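Local coordinates for protein Aster-A (Mus musculus, PDB 6GQF) that carries cholesterol from the plasma membrane to the endoplasmic reticulum without vesicles, here in the form of its sterol-binding ASTER (VASt) domain with 25-hydroxycholesterol bound, at residues Ser38-Ile43 with Asn185-Ile190; Arg72-Val77 with Tyr96-Ser101; Arg91-Tyr96 with Val112-Leu117; Ser131-Gln136 with Phe144-Arg149. All coordinates share one frame; numbering follows the deposited sequence.

Interaction 1. Residues Ser38-Ile43 with Asn185-Ile190. With HC3 (25-hydroxycholesterol), chain E.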
# COMPACT_ATOMS: atom_id res chain seq x y z
N SER A 38 -7.77 -5.44 -11.16
CA SER A 38 -7.48 -5.52 -12.58
C SER A 38 -6.31 -4.64 -12.98
O SER A 38 -6.40 -3.86 -13.93
CB SER A 38 -8.72 -5.13 -13.39
OG SER A 38 -9.11 -3.80 -13.10
N GLY A 39 -5.21 -4.76 -12.24
CA GLY A 39 -4.00 -4.00 -12.53
C GLY A 39 -2.79 -4.91 -12.61
O GLY A 39 -2.38 -5.29 -13.70
N ARG A 40 -2.22 -5.25 -11.45
CA ARG A 40 -1.11 -6.19 -11.38
C ARG A 40 -1.07 -6.89 -10.03
O ARG A 40 -1.60 -6.37 -9.04
CB ARG A 40 0.23 -5.49 -11.63
CG ARG A 40 0.38 -4.90 -13.02
CD ARG A 40 1.76 -4.31 -13.24
NE ARG A 40 1.83 -3.62 -14.53
CZ ARG A 40 2.90 -2.97 -14.97
NH1 ARG A 40 4.00 -2.91 -14.24
NH2 ARG A 40 2.87 -2.37 -16.15
N LEU A 41 -0.44 -8.06 -10.00
CA LEU A 41 -0.21 -8.80 -8.77
C LEU A 41 1.21 -8.51 -8.29
O LEU A 41 2.17 -9.02 -8.86
CB LEU A 41 -0.41 -10.30 -8.98
CG LEU A 41 -0.16 -11.21 -7.78
CD1 LEU A 41 -1.18 -10.97 -6.68
CD2 LEU A 41 -0.17 -12.67 -8.21
N LEU A 42 1.33 -7.70 -7.24
CA LEU A 42 2.64 -7.21 -6.81
C LEU A 42 3.35 -8.21 -5.91
O LEU A 42 4.54 -8.47 -6.07
CB LEU A 42 2.49 -5.86 -6.09
CG LEU A 42 2.13 -4.62 -6.92
CD1 LEU A 42 3.16 -4.36 -8.00
CD2 LEU A 42 0.75 -4.72 -7.54
N ILE A 43 2.61 -8.77 -4.95
CA ILE A 43 3.17 -9.70 -3.99
C ILE A 43 2.33 -10.96 -3.90
O ILE A 43 1.10 -10.90 -3.95
CB ILE A 43 3.29 -9.07 -2.59
CG1 ILE A 43 4.24 -7.86 -2.64
CG2 ILE A 43 3.78 -10.09 -1.57
CD1 ILE A 43 4.23 -7.02 -1.37
N ASN A 185 5.64 5.67 -14.68
CA ASN A 185 6.21 6.14 -13.41
C ASN A 185 5.52 5.56 -12.19
O ASN A 185 6.16 5.28 -11.17
CB ASN A 185 6.16 7.67 -13.33
CG ASN A 185 6.87 8.35 -14.49
OD1 ASN A 185 6.35 9.31 -15.06
ND2 ASN A 185 8.06 7.87 -14.84
N SER A 186 4.20 5.40 -12.27
CA SER A 186 3.42 4.85 -11.16
C SER A 186 3.80 3.39 -10.88
O SER A 186 4.11 3.04 -9.75
CB SER A 186 1.92 4.94 -11.45
OG SER A 186 1.47 6.29 -11.48
N TRP A 187 3.77 2.55 -11.91
CA TRP A 187 4.06 1.13 -11.72
C TRP A 187 5.51 0.89 -11.30
O TRP A 187 5.81 -0.10 -10.63
CB TRP A 187 3.76 0.33 -12.99
CG TRP A 187 2.30 0.07 -13.20
CD1 TRP A 187 1.56 0.42 -14.28
CD2 TRP A 187 1.41 -0.59 -12.29
NE1 TRP A 187 0.26 0.01 -14.11
CE2 TRP A 187 0.14 -0.61 -12.89
CE3 TRP A 187 1.57 -1.16 -11.02
CZ2 TRP A 187 -0.97 -1.18 -12.28
CZ3 TRP A 187 0.47 -1.73 -10.41
CH2 TRP A 187 -0.78 -1.73 -11.04
N SER A 188 6.41 1.78 -11.69
CA SER A 188 7.81 1.64 -11.29
C SER A 188 7.96 1.94 -9.80
O SER A 188 8.69 1.24 -9.09
CB SER A 188 8.69 2.57 -12.11
OG SER A 188 8.31 3.92 -11.92
N GLY A 189 7.26 2.97 -9.33
CA GLY A 189 7.27 3.32 -7.92
C GLY A 189 6.44 2.38 -7.05
O GLY A 189 6.71 2.24 -5.85
N ILE A 190 5.44 1.74 -7.65
CA ILE A 190 4.60 0.79 -6.93
C ILE A 190 5.32 -0.54 -6.75
O ILE A 190 5.30 -1.12 -5.66
CB ILE A 190 3.25 0.56 -7.67
CG1 ILE A 190 2.33 1.77 -7.48
CG2 ILE A 190 2.53 -0.70 -7.14
CD1 ILE A 190 1.12 1.79 -8.39
C18 HC3 E . 4.49 6.03 -7.07
C13 HC3 E . 3.56 7.09 -6.46
C12 HC3 E . 4.22 7.50 -5.26
C11 HC3 E . 4.29 6.33 -4.12
C9 HC3 E . 2.92 5.72 -3.81
C10 HC3 E . 2.98 4.57 -2.67
C19 HC3 E . 4.18 3.69 -2.96
C1 HC3 E . 3.22 5.21 -1.31
C2 HC3 E . 3.21 4.20 -0.18
C3 HC3 E . 1.97 3.37 -0.15
O1 HC3 E . 2.08 2.36 0.85
C4 HC3 E . 1.70 2.70 -1.50
C5 HC3 E . 1.77 3.72 -2.63
C6 HC3 E . 0.94 3.45 -4.03
C7 HC3 E . 0.82 4.60 -4.96
C8 HC3 E . 2.29 5.25 -5.12
C14 HC3 E . 2.22 6.38 -6.11
C15 HC3 E . 1.48 6.15 -7.52
C16 HC3 E . 2.10 7.42 -8.50
C17 HC3 E . 3.16 8.16 -7.66
C20 HC3 E . 4.33 8.65 -8.37
C21 HC3 E . 4.79 9.96 -7.66
C22 HC3 E . 4.18 8.90 -9.91
C23 HC3 E . 4.22 10.34 -10.36
C24 HC3 E . 3.77 10.32 -11.80
C25 HC3 E . 4.20 11.59 -12.50
C26 HC3 E . 3.60 11.56 -13.89
C27 HC3 E . 3.69 12.79 -11.74
O2 HC3 E . 5.61 11.61 -12.59

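Interaction 2. Residues Arg72-Val77 with Tyr96-Ser101. With HC3 (25-hydroxycholesterol), chain E.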
# COMPACT_ATOMS: atom_id res chain seq x y z
N ARG A 72 12.50 3.56 3.46
CA ARG A 72 12.20 4.06 2.12
C ARG A 72 12.12 5.59 2.10
O ARG A 72 11.60 6.18 1.16
CB ARG A 72 10.89 3.48 1.60
CG ARG A 72 10.93 1.98 1.45
CD ARG A 72 10.11 1.52 0.27
NE ARG A 72 10.90 1.43 -0.96
CZ ARG A 72 10.69 2.14 -2.08
NH1 ARG A 72 9.70 3.03 -2.16
NH2 ARG A 72 11.47 1.94 -3.12
N LYS A 73 12.64 6.20 3.16
CA LYS A 73 12.83 7.64 3.23
C LYS A 73 11.52 8.42 3.22
O LYS A 73 11.36 9.37 2.46
CB LYS A 73 13.73 8.11 2.08
CG LYS A 73 15.14 7.53 2.10
CD LYS A 73 15.88 7.77 0.78
CE LYS A 73 16.03 9.26 0.44
NZ LYS A 73 16.74 9.47 -0.86
N PHE A 74 10.58 8.01 4.07
CA PHE A 74 9.32 8.72 4.22
C PHE A 74 9.34 9.56 5.48
O PHE A 74 9.67 9.07 6.56
CB PHE A 74 8.14 7.74 4.25
CG PHE A 74 7.89 7.03 2.95
CD1 PHE A 74 8.63 7.32 1.82
CD2 PHE A 74 6.91 6.06 2.87
CE1 PHE A 74 8.40 6.66 0.63
CE2 PHE A 74 6.67 5.40 1.69
CZ PHE A 74 7.41 5.69 0.57
N THR A 75 8.98 10.83 5.34
CA THR A 75 8.99 11.77 6.45
C THR A 75 7.58 12.22 6.80
O THR A 75 6.63 11.99 6.04
CB THR A 75 9.87 13.00 6.14
OG1 THR A 75 9.33 13.70 5.00
CG2 THR A 75 11.30 12.57 5.83
N ASP A 76 7.44 12.87 7.96
CA ASP A 76 6.16 13.39 8.42
C ASP A 76 5.12 12.28 8.44
O ASP A 76 3.96 12.49 8.09
CB ASP A 76 5.69 14.55 7.53
CG ASP A 76 6.63 15.75 7.59
OD1 ASP A 76 7.09 16.09 8.70
OD2 ASP A 76 6.90 16.36 6.53
N VAL A 77 5.54 11.09 8.86
CA VAL A 77 4.63 9.95 8.93
C VAL A 77 3.71 10.06 10.13
O VAL A 77 4.17 10.15 11.27
CB VAL A 77 5.39 8.61 9.01
CG1 VAL A 77 4.42 7.45 9.22
CG2 VAL A 77 6.20 8.39 7.75
N TYR A 96 2.00 10.86 4.81
CA TYR A 96 3.45 10.94 4.85
C TYR A 96 3.97 11.61 3.59
O TYR A 96 3.32 11.60 2.55
CB TYR A 96 4.08 9.56 5.01
CG TYR A 96 3.37 8.47 4.24
CD1 TYR A 96 3.45 8.40 2.86
CD2 TYR A 96 2.63 7.51 4.90
CE1 TYR A 96 2.80 7.41 2.15
CE2 TYR A 96 1.98 6.51 4.21
CZ TYR A 96 2.07 6.47 2.84
OH TYR A 96 1.42 5.47 2.15
N THR A 97 5.15 12.21 3.72
CA THR A 97 5.84 12.84 2.61
C THR A 97 6.80 11.84 2.00
O THR A 97 7.48 11.11 2.72
CB THR A 97 6.59 14.10 3.06
OG1 THR A 97 5.64 15.04 3.58
CG2 THR A 97 7.37 14.73 1.90
N ILE A 98 6.85 11.80 0.67
CA ILE A 98 7.71 10.86 -0.04
C ILE A 98 8.67 11.59 -0.96
O ILE A 98 8.41 12.74 -1.34
CB ILE A 98 6.88 9.85 -0.88
CG1 ILE A 98 6.16 10.58 -2.03
CG2 ILE A 98 5.91 9.09 0.01
CD1 ILE A 98 5.39 9.65 -2.95
N PRO A 99 9.78 10.94 -1.32
CA PRO A 99 10.70 11.46 -2.33
C PRO A 99 10.27 11.10 -3.75
O PRO A 99 9.73 10.01 -3.95
CB PRO A 99 12.03 10.80 -1.97
CG PRO A 99 11.63 9.51 -1.33
CD PRO A 99 10.33 9.76 -0.62
N ILE A 100 10.48 12.01 -4.70
CA ILE A 100 10.23 11.74 -6.12
C ILE A 100 11.57 11.74 -6.85
O ILE A 100 12.35 12.69 -6.73
CB ILE A 100 9.26 12.78 -6.75
CG1 ILE A 100 7.81 12.43 -6.44
CG2 ILE A 100 9.41 12.83 -8.27
CD1 ILE A 100 7.41 12.61 -5.00
N SER A 101 11.81 10.68 -7.61
CA SER A 101 13.08 10.49 -8.30
C SER A 101 12.96 10.77 -9.80
O SER A 101 13.89 11.32 -10.41
CB SER A 101 13.59 9.06 -8.08
OG SER A 101 13.64 8.75 -6.69
C18 HC3 E . 4.49 6.03 -7.07
C13 HC3 E . 3.56 7.09 -6.46
C12 HC3 E . 4.22 7.50 -5.26
C11 HC3 E . 4.29 6.33 -4.12
C9 HC3 E . 2.92 5.72 -3.81
C10 HC3 E . 2.98 4.57 -2.67
C19 HC3 E . 4.18 3.69 -2.96
C1 HC3 E . 3.22 5.21 -1.31
C2 HC3 E . 3.21 4.20 -0.18
C3 HC3 E . 1.97 3.37 -0.15
O1 HC3 E . 2.08 2.36 0.85
C4 HC3 E . 1.70 2.70 -1.50
C5 HC3 E . 1.77 3.72 -2.63
C6 HC3 E . 0.94 3.45 -4.03
C7 HC3 E . 0.82 4.60 -4.96
C8 HC3 E . 2.29 5.25 -5.12
C14 HC3 E . 2.22 6.38 -6.11
C15 HC3 E . 1.48 6.15 -7.52
C16 HC3 E . 2.10 7.42 -8.50
C17 HC3 E . 3.16 8.16 -7.66
C20 HC3 E . 4.33 8.65 -8.37
C21 HC3 E . 4.79 9.96 -7.66
C22 HC3 E . 4.18 8.90 -9.91
C23 HC3 E . 4.22 10.34 -10.36
C24 HC3 E . 3.77 10.32 -11.80
C25 HC3 E . 4.20 11.59 -12.50
C26 HC3 E . 3.60 11.56 -13.89
C27 HC3 E . 3.69 12.79 -11.74
O2 HC3 E . 5.61 11.61 -12.59

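Interaction 3. Residues Arg91-Tyr96 with Val112-Leu117. With HC3 (25-hydroxycholesterol), chain E.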
# COMPACT_ATOMS: atom_id res chain seq x y z
N ARG A 91 -11.60 1.39 9.85
CA ARG A 91 -10.93 2.33 8.95
C ARG A 91 -9.90 3.17 9.70
O ARG A 91 -10.11 3.57 10.84
CB ARG A 91 -11.93 3.26 8.26
CG ARG A 91 -12.97 2.54 7.42
CD ARG A 91 -13.97 3.50 6.77
NE ARG A 91 -13.36 4.32 5.73
CZ ARG A 91 -13.28 5.65 5.73
NH1 ARG A 91 -13.77 6.38 6.73
NH2 ARG A 91 -12.69 6.26 4.71
N ARG A 92 -8.78 3.42 9.04
CA ARG A 92 -7.81 4.39 9.52
C ARG A 92 -7.31 5.19 8.33
O ARG A 92 -7.64 4.89 7.18
CB ARG A 92 -6.64 3.70 10.24
CG ARG A 92 -5.75 2.83 9.36
CD ARG A 92 -4.50 2.36 10.10
NE ARG A 92 -3.62 1.57 9.23
CZ ARG A 92 -2.41 1.15 9.57
NH1 ARG A 92 -1.91 1.42 10.77
NH2 ARG A 92 -1.68 0.44 8.71
N VAL A 93 -6.53 6.22 8.62
CA VAL A 93 -5.93 7.05 7.59
C VAL A 93 -4.47 7.33 7.93
O VAL A 93 -4.10 7.47 9.10
CB VAL A 93 -6.68 8.39 7.42
CG1 VAL A 93 -7.97 8.18 6.65
CG2 VAL A 93 -6.96 9.05 8.77
N LEU A 94 -3.64 7.38 6.89
CA LEU A 94 -2.22 7.65 7.02
C LEU A 94 -1.86 8.87 6.20
O LEU A 94 -2.55 9.21 5.24
CB LEU A 94 -1.37 6.46 6.55
CG LEU A 94 -1.60 5.10 7.21
CD1 LEU A 94 -2.87 4.40 6.70
CD2 LEU A 94 -0.38 4.22 6.99
N THR A 95 -0.77 9.53 6.58
CA THR A 95 -0.21 10.57 5.73
C THR A 95 1.30 10.56 5.89
O THR A 95 1.82 10.25 6.96
CB THR A 95 -0.76 11.96 6.06
OG1 THR A 95 -0.16 12.93 5.19
CG2 THR A 95 -0.49 12.34 7.51
N TYR A 96 2.00 10.86 4.81
CA TYR A 96 3.45 10.94 4.85
C TYR A 96 3.97 11.61 3.59
O TYR A 96 3.32 11.60 2.55
CB TYR A 96 4.08 9.56 5.01
CG TYR A 96 3.37 8.47 4.24
CD1 TYR A 96 3.45 8.40 2.86
CD2 TYR A 96 2.63 7.51 4.90
CE1 TYR A 96 2.80 7.41 2.15
CE2 TYR A 96 1.98 6.51 4.21
CZ TYR A 96 2.07 6.47 2.84
OH TYR A 96 1.42 5.47 2.15
N VAL A 112 -1.78 11.08 1.23
CA VAL A 112 -2.83 10.70 2.17
C VAL A 112 -3.35 9.34 1.77
O VAL A 112 -3.68 9.11 0.61
CB VAL A 112 -3.98 11.71 2.17
CG1 VAL A 112 -5.12 11.23 3.06
CG2 VAL A 112 -3.47 13.05 2.65
N GLU A 113 -3.42 8.43 2.74
CA GLU A 113 -3.87 7.06 2.49
C GLU A 113 -5.01 6.69 3.43
O GLU A 113 -5.03 7.09 4.59
CB GLU A 113 -2.70 6.08 2.66
CG GLU A 113 -3.05 4.62 2.35
CD GLU A 113 -1.87 3.69 2.53
OE1 GLU A 113 -0.80 4.15 2.99
OE2 GLU A 113 -2.01 2.48 2.22
N THR A 114 -5.96 5.92 2.90
CA THR A 114 -7.09 5.42 3.67
C THR A 114 -7.16 3.90 3.59
O THR A 114 -7.18 3.33 2.50
CB THR A 114 -8.41 6.00 3.15
OG1 THR A 114 -8.29 7.42 3.04
CG2 THR A 114 -9.55 5.68 4.10
N GLN A 115 -7.20 3.24 4.75
CA GLN A 115 -7.24 1.78 4.80
C GLN A 115 -8.49 1.27 5.50
O GLN A 115 -8.84 1.74 6.57
CB GLN A 115 -5.99 1.24 5.51
CG GLN A 115 -4.71 1.46 4.74
CD GLN A 115 -3.53 0.78 5.38
OE1 GLN A 115 -3.57 0.42 6.56
NE2 GLN A 115 -2.46 0.58 4.62
N THR A 116 -9.15 0.30 4.87
CA THR A 116 -10.33 -0.36 5.44
C THR A 116 -10.07 -1.85 5.67
O THR A 116 -9.88 -2.59 4.71
CB THR A 116 -11.57 -0.21 4.54
OG1 THR A 116 -11.83 1.18 4.32
CG2 THR A 116 -12.79 -0.84 5.18
N LEU A 117 -10.11 -2.29 6.93
CA LEU A 117 -9.80 -3.67 7.28
C LEU A 117 -11.06 -4.52 7.43
O LEU A 117 -11.99 -4.14 8.13
CB LEU A 117 -9.00 -3.73 8.58
CG LEU A 117 -8.16 -4.99 8.85
CD1 LEU A 117 -7.14 -4.69 9.93
CD2 LEU A 117 -9.01 -6.19 9.25
C18 HC3 E . 4.49 6.03 -7.07
C13 HC3 E . 3.56 7.09 -6.46
C12 HC3 E . 4.22 7.50 -5.26
C11 HC3 E . 4.29 6.33 -4.12
C9 HC3 E . 2.92 5.72 -3.81
C10 HC3 E . 2.98 4.57 -2.67
C19 HC3 E . 4.18 3.69 -2.96
C1 HC3 E . 3.22 5.21 -1.31
C2 HC3 E . 3.21 4.20 -0.18
C3 HC3 E . 1.97 3.37 -0.15
O1 HC3 E . 2.08 2.36 0.85
C4 HC3 E . 1.70 2.70 -1.50
C5 HC3 E . 1.77 3.72 -2.63
C6 HC3 E . 0.94 3.45 -4.03
C7 HC3 E . 0.82 4.60 -4.96
C8 HC3 E . 2.29 5.25 -5.12
C14 HC3 E . 2.22 6.38 -6.11
C15 HC3 E . 1.48 6.15 -7.52
C16 HC3 E . 2.10 7.42 -8.50
C17 HC3 E . 3.16 8.16 -7.66
C20 HC3 E . 4.33 8.65 -8.37
C21 HC3 E . 4.79 9.96 -7.66
C22 HC3 E . 4.18 8.90 -9.91
C23 HC3 E . 4.22 10.34 -10.36
C24 HC3 E . 3.77 10.32 -11.80
C25 HC3 E . 4.20 11.59 -12.50
C26 HC3 E . 3.60 11.56 -13.89
C27 HC3 E . 3.69 12.79 -11.74
O2 HC3 E . 5.61 11.61 -12.59

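Interaction 4. Residues Ser131-Gln136 with Phe144-Arg149. With HC3 (25-hydroxycholesterol), chain E.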
# COMPACT_ATOMS: atom_id res chain seq x y z
N SER A 131 -6.94 -0.28 0.33
CA SER A 131 -6.17 0.95 0.53
C SER A 131 -6.40 1.92 -0.62
O SER A 131 -6.25 1.56 -1.78
CB SER A 131 -4.69 0.61 0.67
OG SER A 131 -3.94 1.76 1.02
N GLU A 132 -6.77 3.16 -0.28
CA GLU A 132 -6.85 4.24 -1.26
C GLU A 132 -5.70 5.22 -1.03
O GLU A 132 -5.59 5.80 0.05
CB GLU A 132 -8.18 4.99 -1.16
CG GLU A 132 -9.41 4.16 -1.45
CD GLU A 132 -10.67 5.00 -1.39
OE1 GLU A 132 -10.74 6.02 -2.11
OE2 GLU A 132 -11.60 4.64 -0.63
N VAL A 133 -4.86 5.38 -2.04
CA VAL A 133 -3.67 6.22 -1.92
C VAL A 133 -3.79 7.42 -2.85
O VAL A 133 -3.85 7.28 -4.07
CB VAL A 133 -2.39 5.44 -2.26
CG1 VAL A 133 -1.17 6.36 -2.23
CG2 VAL A 133 -2.20 4.29 -1.28
N LEU A 134 -3.83 8.60 -2.24
CA LEU A 134 -3.88 9.85 -2.98
C LEU A 134 -2.57 10.58 -2.78
O LEU A 134 -2.22 10.94 -1.65
CB LEU A 134 -5.06 10.71 -2.53
CG LEU A 134 -6.44 10.27 -3.02
CD1 LEU A 134 -6.94 8.98 -2.36
CD2 LEU A 134 -7.43 11.38 -2.79
N THR A 135 -1.84 10.74 -3.87
CA THR A 135 -0.59 11.48 -3.88
C THR A 135 -0.85 12.92 -4.32
O THR A 135 -1.40 13.15 -5.39
CB THR A 135 0.44 10.82 -4.81
OG1 THR A 135 -0.00 10.95 -6.17
CG2 THR A 135 0.59 9.35 -4.48
N GLN A 136 -0.47 13.87 -3.47
CA GLN A 136 -0.70 15.28 -3.74
C GLN A 136 0.61 16.00 -4.06
O GLN A 136 1.68 15.55 -3.65
CB GLN A 136 -1.38 15.95 -2.54
CG GLN A 136 -2.54 15.17 -1.93
CD GLN A 136 -3.74 15.05 -2.86
OE1 GLN A 136 -3.78 15.67 -3.92
NE2 GLN A 136 -4.73 14.26 -2.46
N PHE A 144 -5.60 11.12 -11.61
CA PHE A 144 -5.61 9.73 -11.16
C PHE A 144 -5.33 9.57 -9.67
O PHE A 144 -4.86 10.49 -9.01
CB PHE A 144 -4.58 8.91 -11.94
CG PHE A 144 -3.15 9.14 -11.49
CD1 PHE A 144 -2.48 10.32 -11.80
CD2 PHE A 144 -2.48 8.18 -10.74
CE1 PHE A 144 -1.17 10.53 -11.38
CE2 PHE A 144 -1.18 8.39 -10.32
CZ PHE A 144 -0.53 9.57 -10.64
N TYR A 145 -5.65 8.39 -9.17
CA TYR A 145 -5.22 7.93 -7.85
C TYR A 145 -5.10 6.41 -7.96
O TYR A 145 -5.43 5.86 -9.01
CB TYR A 145 -6.20 8.37 -6.75
CG TYR A 145 -7.55 7.68 -6.75
CD1 TYR A 145 -8.55 8.06 -7.63
CD2 TYR A 145 -7.82 6.65 -5.86
CE1 TYR A 145 -9.78 7.43 -7.63
CE2 TYR A 145 -9.04 6.01 -5.85
CZ TYR A 145 -10.02 6.40 -6.74
OH TYR A 145 -11.24 5.76 -6.72
N THR A 146 -4.62 5.74 -6.92
CA THR A 146 -4.36 4.30 -7.00
C THR A 146 -5.03 3.53 -5.87
O THR A 146 -5.23 4.07 -4.78
CB THR A 146 -2.83 3.98 -6.99
OG1 THR A 146 -2.25 4.35 -5.73
CG2 THR A 146 -2.13 4.72 -8.12
N ALA A 147 -5.37 2.28 -6.15
CA ALA A 147 -5.99 1.38 -5.18
C ALA A 147 -5.15 0.11 -5.01
O ALA A 147 -4.52 -0.36 -5.96
CB ALA A 147 -7.40 1.02 -5.60
N HIS A 148 -5.15 -0.42 -3.79
CA HIS A 148 -4.36 -1.60 -3.44
C HIS A 148 -5.13 -2.49 -2.46
O HIS A 148 -5.81 -2.00 -1.56
CB HIS A 148 -3.02 -1.18 -2.83
CG HIS A 148 -2.32 -0.13 -3.63
ND1 HIS A 148 -1.27 -0.41 -4.47
CD2 HIS A 148 -2.54 1.20 -3.73
CE1 HIS A 148 -0.87 0.71 -5.05
NE2 HIS A 148 -1.63 1.70 -4.62
N ARG A 149 -5.02 -3.81 -2.65
CA ARG A 149 -5.70 -4.78 -1.80
C ARG A 149 -4.69 -5.75 -1.18
O ARG A 149 -3.95 -6.42 -1.90
CB ARG A 149 -6.74 -5.56 -2.61
CG ARG A 149 -7.73 -6.33 -1.75
CD ARG A 149 -8.65 -7.25 -2.56
NE ARG A 149 -9.44 -6.54 -3.56
CZ ARG A 149 -10.56 -5.86 -3.30
NH1 ARG A 149 -11.02 -5.77 -2.06
NH2 ARG A 149 -11.21 -5.26 -4.28
C18 HC3 E . 4.49 6.03 -7.07
C13 HC3 E . 3.56 7.09 -6.46
C12 HC3 E . 4.22 7.50 -5.26
C11 HC3 E . 4.29 6.33 -4.12
C9 HC3 E . 2.92 5.72 -3.81
C10 HC3 E . 2.98 4.57 -2.67
C19 HC3 E . 4.18 3.69 -2.96
C1 HC3 E . 3.22 5.21 -1.31
C2 HC3 E . 3.21 4.20 -0.18
C3 HC3 E . 1.97 3.37 -0.15
O1 HC3 E . 2.08 2.36 0.85
C4 HC3 E . 1.70 2.70 -1.50
C5 HC3 E . 1.77 3.72 -2.63
C6 HC3 E . 0.94 3.45 -4.03
C7 HC3 E . 0.82 4.60 -4.96
C8 HC3 E . 2.29 5.25 -5.12
C14 HC3 E . 2.22 6.38 -6.11
C15 HC3 E . 1.48 6.15 -7.52
C16 HC3 E . 2.10 7.42 -8.50
C17 HC3 E . 3.16 8.16 -7.66
C20 HC3 E . 4.33 8.65 -8.37
C21 HC3 E . 4.79 9.96 -7.66
C22 HC3 E . 4.18 8.90 -9.91
C23 HC3 E . 4.22 10.34 -10.36
C24 HC3 E . 3.77 10.32 -11.80
C25 HC3 E . 4.20 11.59 -12.50
C26 HC3 E . 3.60 11.56 -13.89
C27 HC3 E . 3.69 12.79 -11.74
O2 HC3 E . 5.61 11.61 -12.59

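Interaction 1. Residues Ser38-Ile43 with Asn185-Ile190
Arg40 lays its guanidinium flat on the indole of Trp187, the two planes only 7° apart. CZ of Arg40 sits 3.7 Å from the centroid of the Trp187 five-membered ring, a cation-pi contact over the face, while Arg40 CD makes a CH-pi contact with the six-membered ring, 3.8 Å from its centroid. The arginine chain runs extended from CG to NE, which spreads its methylenes and charged end along the whole bicycle. Deeper in, Leu42 sends CD2 to Trp187 CZ3 (4.2 Å) and CD1 to Ile190 CG2 (3.8 Å). Glu191 forms a salt bridge with Arg40 NH1, and Glu183 accepts from Trp187 NE1, so acidic groups of helix 176-202 hold both stacked partners. With only an alanine in place of Trp187, the Arg40 guanidinium is likely to lose its flat support and a gap to open beside Leu42. The edge strand is thus joined to the helix by stacking, cation-pi attraction and the Arg40-Glu191 salt bridge, while Ser186 and Gly189 of the same helix meet the sterol.

Interaction 2. Residues Arg72-Val77 with Tyr96-Ser101
A short antiparallel beta bridge between Thr75 and Thr97 joins the chain leaving helix 63-71 to the end of strand 90-99. Two backbone bonds make it a hydrogen-bonded pair: Thr75 N to Thr97 O, 3.0 Å, and Thr97 N to Thr75 O, 2.8 Å. Just before it, Lys73 takes the positive phi of a Schellman motif that ends the helix and releases the chain toward the strand. Phe74, its CG beside the backbone N (chi1 -68°), lies alongside Ile98, whose CG2 rests over the ring face 3.7 Å from the centroid. Pro99 CD meets the Phe74 ring at its edge, while Arg72 CB lies over the opposite face. The Tyr96 ring is nearly parallel to that of Phe74 but slid aside, centroids 5.4 Å apart. Were Phe74 a valine, Ile98 CG2 would probably lose the ring face it rests on, and a gap would open beside Tyr96. Polar bonds therefore fix the backbone, and apolar packing steadies Ile98, whose CD1 lies 3.4 Å from C12 of the sterol.

Interaction 3. Residues Arg91-Tyr96 with Val112-Leu117
Gln115 OE1 takes two hydrogen bonds from Arg92, one from NE and one from NH2, each 2.9 Å long, and lies in the guanidinium plane. Both donors approach this oxygen from the same face of the amide. The pair belongs to the antiparallel beta hairpin of strands 90-99 and 108-119, where Arg92 and Gln115 form a hydrogen-bonded pair; Leu94 and Glu113 form the next, with Leu94 N 2.7 Å from Glu113 O. Arginine fits this buried place because the amide oxygen satisfies two of its N-H groups; Glu113, with OE2 6.8 Å from Arg92 NH2, may help offset the charge. Leu94 packs CD1 3.9 Å from Gln115 CD. On the other face of the sheet Arg91, Val93 and Thr95 stand with Thr116, Thr114 and Val112. Along the strand, Gln115 NE2 donates to Glu113 OE2. Glu113 is extended, its CG opposite the backbone N (chi1 -177°), and this brings OE1 within 2.7 Å of Tyr96 OH, which donates from above the carboxylate plane, the ring and carboxylate planes 86° apart.

Interaction 4. Residues Ser131-Gln136 with Phe144-Arg149
Ser131 and His148, and Val133 and Thr146, are the backbone hydrogen-bonded pairs of this antiparallel ladder. Ser131 N reaches His148 O at 2.8 Å and Val133 N reaches Thr146 O at 3.1 Å; the return bond from His148 N to Ser131 O is 3.0 Å, whereas that from Thr146 N to Val133 O is long and weak. Between the two pairs, Glu132 and Ala147 face each other without such bonds, and Ala147 CA makes a C-H...O contact with Ser131 O.

Among the side-chain polar groups, Thr146 OG1 and His148 NE2 are 2.9 Å apart and share a hydrogen bond along their own strand. On the other side of the imidazole, ND1 is bonded to Ser166, so both ring nitrogens have partners and the ring's rotation is fixed.

In the apolar packing, Leu134 and Tyr145, both partly exposed, lie side by side, Leu134 CG 4.2 Å from Tyr145 CB. Toward the sterol, Val133 turns CG1 to C7 at 3.8 Å and CG2 to the His148 ring, while Thr135 offers its methyl CG2 to C14. Phe144, with CG between the backbone N and the carbonyl carbon (chi1 77°), presents its ring edge to C16. The wall is mixed, for the hydrogen-bonded Thr146 OG1 and His148 NE2 also lie against the steroid, at C7 and C6. This hairpin lines the sterol cavity of the StAR-related, Bet v 1-like fold.

In the fold
All four contacts reach one antiparallel sheet and touch the same sterol. Interactions 3 and 4 lie within the sheet, on neighbouring strands 108-119 and 127-136, their centres 10 Å apart; interaction 1 joins its edge strand to helix 176-202, and interaction 2 joins it to the chain after helix 63-71. Interaction 4 is buried, and its pocket face mixes apolar groups with Thr146 and His148. The others are only partly buried: interaction 3 carries a polar row, interaction 2 shares Tyr96 and strand 90-99 with it, and interaction 1 replaces backbone ladders with stacking on the helix, which in turn packs on interaction 4 through Ser186 with Phe144 and Ile190 with His148.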